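Local coordinates for protein alpha-galactosidase (Lactobacillus brevis, PDB 3MI6) that probably hydrolyses terminal, non-reducing alpha-D-galactose residues in alpha-D-galactosides such as galactose oligosaccharides, galactomannans and galactolipids, at residues D[202-207]-D[545-550]; D[195-200]-D[227-232]. All coordinates share one frame; numbering follows the deposited sequence.

Overall arrangement
The two contacts lie side by side, their centres about 8 Å apart, where the N-terminal beta-sandwich region meets the catalytic (beta/alpha)8 barrel of this family 36 glycosidase. Contact 2 stays within the N-terminal region, pairing 195-200 with 227-232. Contact 1 sets 202-207, which begins just after 200 and so falls between the segments of contact 2, against the distant 545-550 of the barrel. Strands 192-197 and 205-210 follow each other in the chain and are antiparallel neighbours in one sheet, linking the contacts. Asp-549 OD2 and Trp-200 NE1, 2.9 Å apart, join the predicted proton donor to a predicted substrate-binding residue.

Contact 1: D[202-207]-D[545-550]; sequences RERHLY and AWTSDD
Ser-548 gives its hydroxyl hydrogen to Glu-203, OG lying 2.8 Å from OE1 and meeting the carboxylate on its syn side, 23° out of the carboxylate plane. With OG anti to the backbone N (chi1 -177°), the hydroxyl is swung toward Glu-203, yet it can still accept from Asp-550 N at 3.0 Å. That second bond closes an ST turn, and the two together fix the rotation of the hydroxyl. The chain of Glu-203 bends at its second torsion (chi2 86°), turning its carboxylate toward the barrel loop. There Glu-203 OE2 accepts from water 1 at 2.7 Å, and the same water accepts from Asp-549 N at 2.7 Å; Gly-531 N is a further donor to OE2. The side chain of Arg-204 crosses that of Thr-547 at about a right angle. Thr-547 O lies at the edge of the guanidinium, in its plane, 3.1 Å from Arg-204 NH2, but the bond is bent and weak. One face of the guanidinium is overlain near its rim by Glu-203 CB, while NE and NH1 hydrogen-bond to Thr-563 OG1 and Gly-531 O. Trp-546 NE1 lies 3.2 Å from Asp-549 OD1, in the indole plane, while OD2 of this predicted proton donor accepts from Trp-200 NE1. The contact therefore joins the loop leading into edge strand 205-210 of the N-terminal sheet to the turn after barrel strand 544-546, with helix 553-566 supplying Thr-563 to Arg-204 and Ile-559 to the side of Ser-548.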
loop_
_atom_site.group_PDB
_atom_site.type_symbol
_atom_site.label_atom_id
_atom_site.label_comp_id
_atom_site.label_asym_id
_atom_site.label_seq_id
_atom_site.Cartn_x
_atom_site.Cartn_y
_atom_site.Cartn_z
ATOM N N ARG D 202 19.851 -11.544 15.616
ATOM C CA ARG D 202 18.593 -11.373 14.884
ATOM C C ARG D 202 18.751 -11.610 13.377
ATOM O O ARG D 202 18.341 -10.793 12.573
ATOM C CB ARG D 202 17.949 -10.000 15.157
ATOM C CG ARG D 202 18.907 -8.943 15.617
ATOM C CD ARG D 202 18.223 -7.593 15.854
ATOM N NE ARG D 202 18.148 -6.856 14.596
ATOM C CZ ARG D 202 18.688 -5.661 14.358
ATOM N NH1 ARG D 202 19.336 -4.999 15.299
ATOM N NH2 ARG D 202 18.543 -5.120 13.155
ATOM N N GLU D 203 19.332 -12.736 13.005
ATOM C CA GLU D 203 19.603 -13.026 11.601
ATOM C C GLU D 203 18.361 -13.227 10.722
ATOM O O GLU D 203 17.329 -13.742 11.153
ATOM C CB GLU D 203 20.505 -14.267 11.464
ATOM C CG GLU D 203 21.884 -14.143 12.098
ATOM C CD GLU D 203 21.900 -14.495 13.578
ATOM O OE1 GLU D 203 20.942 -14.130 14.290
ATOM O OE2 GLU D 203 22.881 -15.143 14.022
ATOM N N ARG D 204 18.485 -12.817 9.471
ATOM C CA ARG D 204 17.608 -13.301 8.416
ATOM C C ARG D 204 16.115 -13.004 8.543
ATOM O O ARG D 204 15.300 -13.815 8.126
ATOM C CB ARG D 204 17.846 -14.803 8.189
ATOM C CG ARG D 204 19.153 -15.079 7.458
ATOM C CD ARG D 204 19.397 -16.548 7.194
ATOM N NE ARG D 204 19.601 -17.276 8.440
ATOM C CZ ARG D 204 20.676 -17.143 9.220
ATOM N NH1 ARG D 204 21.646 -16.291 8.879
ATOM N NH2 ARG D 204 20.775 -17.846 10.349
ATOM N N HIS D 205 15.739 -11.842 9.068
ATOM C CA HIS D 205 14.335 -11.413 8.942
ATOM C C HIS D 205 14.027 -11.171 7.457
ATOM O O HIS D 205 14.892 -10.710 6.708
ATOM C CB HIS D 205 14.062 -10.139 9.752
ATOM C CG HIS D 205 14.138 -10.334 11.235
ATOM N ND1 HIS D 205 13.420 -9.560 12.125
ATOM C CD2 HIS D 205 14.831 -11.229 11.985
ATOM C CE1 HIS D 205 13.679 -9.962 13.360
ATOM N NE2 HIS D 205 14.531 -10.973 13.303
ATOM N N LEU D 206 12.794 -11.463 7.043
ATOM C CA LEU D 206 12.386 -11.343 5.646
ATOM C C LEU D 206 11.954 -9.908 5.273
ATOM O O LEU D 206 11.221 -9.257 6.009
ATOM C CB LEU D 206 11.265 -12.334 5.375
ATOM C CG LEU D 206 10.771 -12.546 3.943
ATOM C CD1 LEU D 206 10.164 -13.922 3.869
ATOM C CD2 LEU D 206 9.758 -11.497 3.471
ATOM N N TYR D 207 12.440 -9.411 4.142
ATOM C CA TYR D 207 12.048 -8.091 3.652
ATOM C C TYR D 207 11.562 -8.260 2.226
ATOM O O TYR D 207 12.130 -9.031 1.457
ATOM C CB TYR D 207 13.199 -7.088 3.714
ATOM C CG TYR D 207 13.571 -6.702 5.103
ATOM C CD1 TYR D 207 12.953 -5.627 5.735
ATOM C CD2 TYR D 207 14.521 -7.425 5.817
ATOM C CE1 TYR D 207 13.291 -5.266 7.044
ATOM C CE2 TYR D 207 14.859 -7.071 7.130
ATOM C CZ TYR D 207 14.238 -5.988 7.730
ATOM O OH TYR D 207 14.563 -5.637 9.027
ATOM N N ALA D 545 24.194 -25.883 11.024
ATOM C CA ALA D 545 24.835 -24.682 11.532
ATOM C C ALA D 545 24.167 -24.244 12.826
ATOM O O ALA D 545 23.003 -24.568 13.058
ATOM C CB ALA D 545 24.781 -23.572 10.494
ATOM N N TRP D 546 24.910 -23.545 13.683
ATOM C CA TRP D 546 24.329 -22.898 14.861
ATOM C C TRP D 546 23.605 -21.635 14.381
ATOM O O TRP D 546 24.236 -20.631 14.058
ATOM C CB TRP D 546 25.420 -22.565 15.884
ATOM C CG TRP D 546 24.901 -21.906 17.135
ATOM C CD1 TRP D 546 25.373 -20.767 17.723
ATOM C CD2 TRP D 546 23.791 -22.340 17.938
ATOM N NE1 TRP D 546 24.634 -20.472 18.853
ATOM C CE2 TRP D 546 23.660 -21.421 19.005
ATOM C CE3 TRP D 546 22.904 -23.421 17.866
ATOM C CZ2 TRP D 546 22.680 -21.553 19.984
ATOM C CZ3 TRP D 546 21.930 -23.546 18.837
ATOM C CH2 TRP D 546 21.823 -22.615 19.882
ATOM N N THR D 547 22.278 -21.692 14.329
ATOM C CA THR D 547 21.490 -20.713 13.577
ATOM C C THR D 547 21.618 -19.273 14.066
ATOM O O THR D 547 21.769 -18.351 13.269
ATOM C CB THR D 547 20.013 -21.112 13.565
ATOM O OG1 THR D 547 19.926 -22.533 13.427
ATOM C CG2 THR D 547 19.265 -20.434 12.412
ATOM N N SER D 548 21.528 -19.086 15.375
ATOM C CA SER D 548 21.714 -17.774 15.977
ATOM C C SER D 548 22.231 -17.935 17.396
ATOM O O SER D 548 21.897 -18.901 18.067
ATOM C CB SER D 548 20.386 -17.004 16.003
ATOM O OG SER D 548 20.565 -15.698 16.528
ATOM N N ASP D 549 23.045 -16.992 17.846
ATOM C CA ASP D 549 23.396 -16.911 19.252
ATOM C C ASP D 549 22.177 -16.552 20.079
ATOM O O ASP D 549 22.111 -16.845 21.276
ATOM C CB ASP D 549 24.484 -15.879 19.488
ATOM C CG ASP D 549 25.844 -16.504 19.608
ATOM O OD1 ASP D 549 25.887 -17.733 19.831
ATOM O OD2 ASP D 549 26.861 -15.768 19.471
ATOM N N ASP D 550 21.214 -15.900 19.443
ATOM C CA ASP D 550 19.954 -15.618 20.098
ATOM C C ASP D 550 19.176 -16.927 20.243
ATOM O O ASP D 550 18.732 -17.501 19.244
ATOM C CB ASP D 550 19.150 -14.598 19.295
ATOM C CG ASP D 550 17.929 -14.107 20.039
ATOM O OD1 ASP D 550 17.439 -14.812 20.950
ATOM O OD2 ASP D 550 17.454 -12.997 19.726
HETATM O O HOH W 1 23.780 -14.806 16.530
#

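Contact 2: D[195-200]-D[227-232]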
loop_
_atom_site.group_PDB
_atom_site.type_symbol
_atom_site.label_atom_id
_atom_site.label_comp_id
_atom_site.label_asym_id
_atom_site.label_seq_id
_atom_site.Cartn_x
_atom_site.Cartn_y
_atom_site.Cartn_z
ATOM N N GLN D 195 14.512 -10.608 0.436
ATOM C CA GLN D 195 15.875 -10.755 0.939
ATOM C C GLN D 195 15.793 -11.163 2.384
ATOM O O GLN D 195 14.713 -11.221 2.958
ATOM C CB GLN D 195 16.640 -9.442 0.825
ATOM C CG GLN D 195 15.904 -8.319 1.509
ATOM C CD GLN D 195 16.523 -6.980 1.253
ATOM O OE1 GLN D 195 16.294 -6.362 0.214
ATOM N NE2 GLN D 195 17.300 -6.500 2.214
ATOM N N PHE D 196 16.946 -11.461 2.966
ATOM C CA PHE D 196 16.991 -11.886 4.344
ATOM C C PHE D 196 18.107 -11.165 5.081
ATOM O O PHE D 196 19.261 -11.551 5.044
ATOM C CB PHE D 196 17.037 -13.412 4.423
ATOM C CG PHE D 196 15.809 -14.045 3.871
ATOM C CD1 PHE D 196 14.710 -14.292 4.694
ATOM C CD2 PHE D 196 15.708 -14.321 2.517
ATOM C CE1 PHE D 196 13.550 -14.848 4.180
ATOM C CE2 PHE D 196 14.562 -14.864 1.992
ATOM C CZ PHE D 196 13.481 -15.134 2.823
ATOM N N SER D 197 17.735 -10.082 5.735
ATOM C CA SER D 197 18.688 -9.177 6.315
ATOM C C SER D 197 18.547 -9.200 7.826
ATOM O O SER D 197 17.475 -9.517 8.347
ATOM C CB SER D 197 18.399 -7.783 5.770
ATOM O OG SER D 197 18.104 -7.872 4.380
ATOM N N GLY D 198 19.628 -8.889 8.531
ATOM C CA GLY D 198 19.558 -8.714 9.962
ATOM C C GLY D 198 20.888 -8.365 10.563
ATOM O O GLY D 198 21.581 -7.444 10.104
ATOM N N THR D 199 21.251 -9.135 11.584
ATOM C CA THR D 199 22.501 -8.971 12.293
ATOM C C THR D 199 22.625 -9.988 13.432
ATOM O O THR D 199 21.783 -10.870 13.606
ATOM C CB THR D 199 22.657 -7.538 12.857
ATOM O OG1 THR D 199 23.985 -7.373 13.375
ATOM C CG2 THR D 199 21.621 -7.263 13.965
ATOM N N TRP D 200 23.690 -9.872 14.213
ATOM C CA TRP D 200 23.955 -10.867 15.230
ATOM C C TRP D 200 22.775 -10.922 16.202
ATOM O O TRP D 200 22.213 -9.888 16.553
ATOM C CB TRP D 200 25.294 -10.578 15.925
ATOM C CG TRP D 200 25.506 -11.411 17.137
ATOM C CD1 TRP D 200 26.164 -12.607 17.220
ATOM C CD2 TRP D 200 25.040 -11.118 18.456
ATOM N NE1 TRP D 200 26.150 -13.070 18.521
ATOM C CE2 TRP D 200 25.458 -12.174 19.295
ATOM C CE3 TRP D 200 24.314 -10.060 19.011
ATOM C CZ2 TRP D 200 25.167 -12.202 20.649
ATOM C CZ3 TRP D 200 24.028 -10.092 20.347
ATOM C CH2 TRP D 200 24.457 -11.153 21.156
ATOM N N HIS D 227 26.147 -12.116 9.014
ATOM C CA HIS D 227 24.935 -12.017 9.816
ATOM C C HIS D 227 23.988 -11.056 9.085
ATOM O O HIS D 227 22.786 -11.227 9.096
ATOM C CB HIS D 227 25.221 -11.426 11.216
ATOM C CG HIS D 227 26.061 -12.300 12.102
ATOM N ND1 HIS D 227 27.431 -12.153 12.215
ATOM C CD2 HIS D 227 25.725 -13.323 12.928
ATOM C CE1 HIS D 227 27.901 -13.054 13.061
ATOM N NE2 HIS D 227 26.886 -13.775 13.509
ATOM N N GLN D 228 24.558 -10.054 8.427
ATOM C CA GLN D 228 23.800 -8.915 7.934
ATOM C C GLN D 228 22.921 -9.220 6.733
ATOM O O GLN D 228 21.770 -8.799 6.689
ATOM C CB GLN D 228 24.756 -7.768 7.607
ATOM C CG GLN D 228 25.440 -7.138 8.835
ATOM C CD GLN D 228 26.378 -8.094 9.549
ATOM O OE1 GLN D 228 26.492 -8.070 10.782
ATOM N NE2 GLN D 228 27.047 -8.948 8.786
ATOM N N GLN D 229 23.468 -9.932 5.750
ATOM C CA GLN D 229 22.737 -10.283 4.528
ATOM C C GLN D 229 23.068 -11.713 4.148
ATOM O O GLN D 229 24.233 -12.082 4.126
ATOM C CB GLN D 229 23.138 -9.381 3.358
ATOM C CG GLN D 229 23.074 -7.883 3.633
ATOM C CD GLN D 229 21.657 -7.331 3.654
ATOM O OE1 GLN D 229 20.679 -8.061 3.450
ATOM N NE2 GLN D 229 21.541 -6.019 3.884
ATOM N N ASN D 230 22.054 -12.517 3.850
ATOM C CA ASN D 230 22.278 -13.881 3.381
ATOM C C ASN D 230 22.284 -13.960 1.865
ATOM O O ASN D 230 21.582 -13.189 1.208
ATOM C CB ASN D 230 21.197 -14.821 3.907
ATOM C CG ASN D 230 21.561 -16.259 3.710
ATOM O OD1 ASN D 230 22.149 -16.880 4.589
ATOM N ND2 ASN D 230 21.265 -16.791 2.537
ATOM N N PRO D 231 23.064 -14.903 1.305
ATOM C CA PRO D 231 23.182 -15.075 -0.152
ATOM C C PRO D 231 21.886 -15.495 -0.836
ATOM O O PRO D 231 21.777 -15.329 -2.045
ATOM C CB PRO D 231 24.221 -16.192 -0.292
ATOM C CG PRO D 231 25.022 -16.124 0.962
ATOM C CD PRO D 231 24.051 -15.722 2.033
ATOM N N PHE D 232 20.928 -16.036 -0.094
ATOM C CA PHE D 232 19.665 -16.477 -0.696
ATOM C C PHE D 232 18.616 -15.377 -0.896
ATOM O O PHE D 232 18.334 -14.595 0.010
ATOM C CB PHE D 232 19.030 -17.590 0.125
ATOM C CG PHE D 232 17.677 -17.957 -0.349
ATOM C CD1 PHE D 232 17.520 -18.633 -1.552
ATOM C CD2 PHE D 232 16.554 -17.599 0.375
ATOM C CE1 PHE D 232 16.252 -18.964 -2.020
ATOM C CE2 PHE D 232 15.280 -17.933 -0.072
ATOM C CZ PHE D 232 15.123 -18.618 -1.275
HETATM O O HOH W 2 20.983 -11.910 7.445
HETATM O O HOH W 3 18.808 -12.461 1.169
#
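Ser-197 and Gln-229 face each other as the non-hydrogen-bonded pair of a single antiparallel beta bridge, which extends the pairing of strands 192-197 and 233-236 in the N-terminal beta-sandwich. Its two flanking bonds run from Asn-230 N to Phe-196 O (3.2 Å) and from Gly-198 N to Gln-228 O (2.8 Å). Beside the bridge, Ser-197 OG donates to Gln-229 OE1 at 2.7 Å, approaching 22° from the carbonyl plane. The glutamine chain bends at its second torsion (chi2 -75°), which carries the amide back to the serine. Gln-195 NE2 donates to Ser-197 OG, nearly in its own amide plane, so the hydroxyl is gripped from both segments. A leucine in place of Gln-229 would probably leave the Ser-197 hydroxyl without its acceptor and freer to turn. At one end, the rings of Phe-196 and Phe-232 are near parallel but slid apart, with Phe-196 CE2 3.8 Å from Phe-232 CD2. At the other, Trp-200 and His-227 form an offset edge-to-face pair, Trp-200 CB over the imidazole face. Tyr-483 OH and Ser-529 O, both in the barrel region, bind ND1 and NE2 of His-227 and hold that ring beside Trp-200, a predicted substrate-binding residue. Further out, Gln-195 meets Arg-212 and Pro-213 of the third subunit. Water 3 stitches the phenylalanine end, accepting from Phe-196 N at 2.8 Å and donating to Asn-230 O and Phe-232 O.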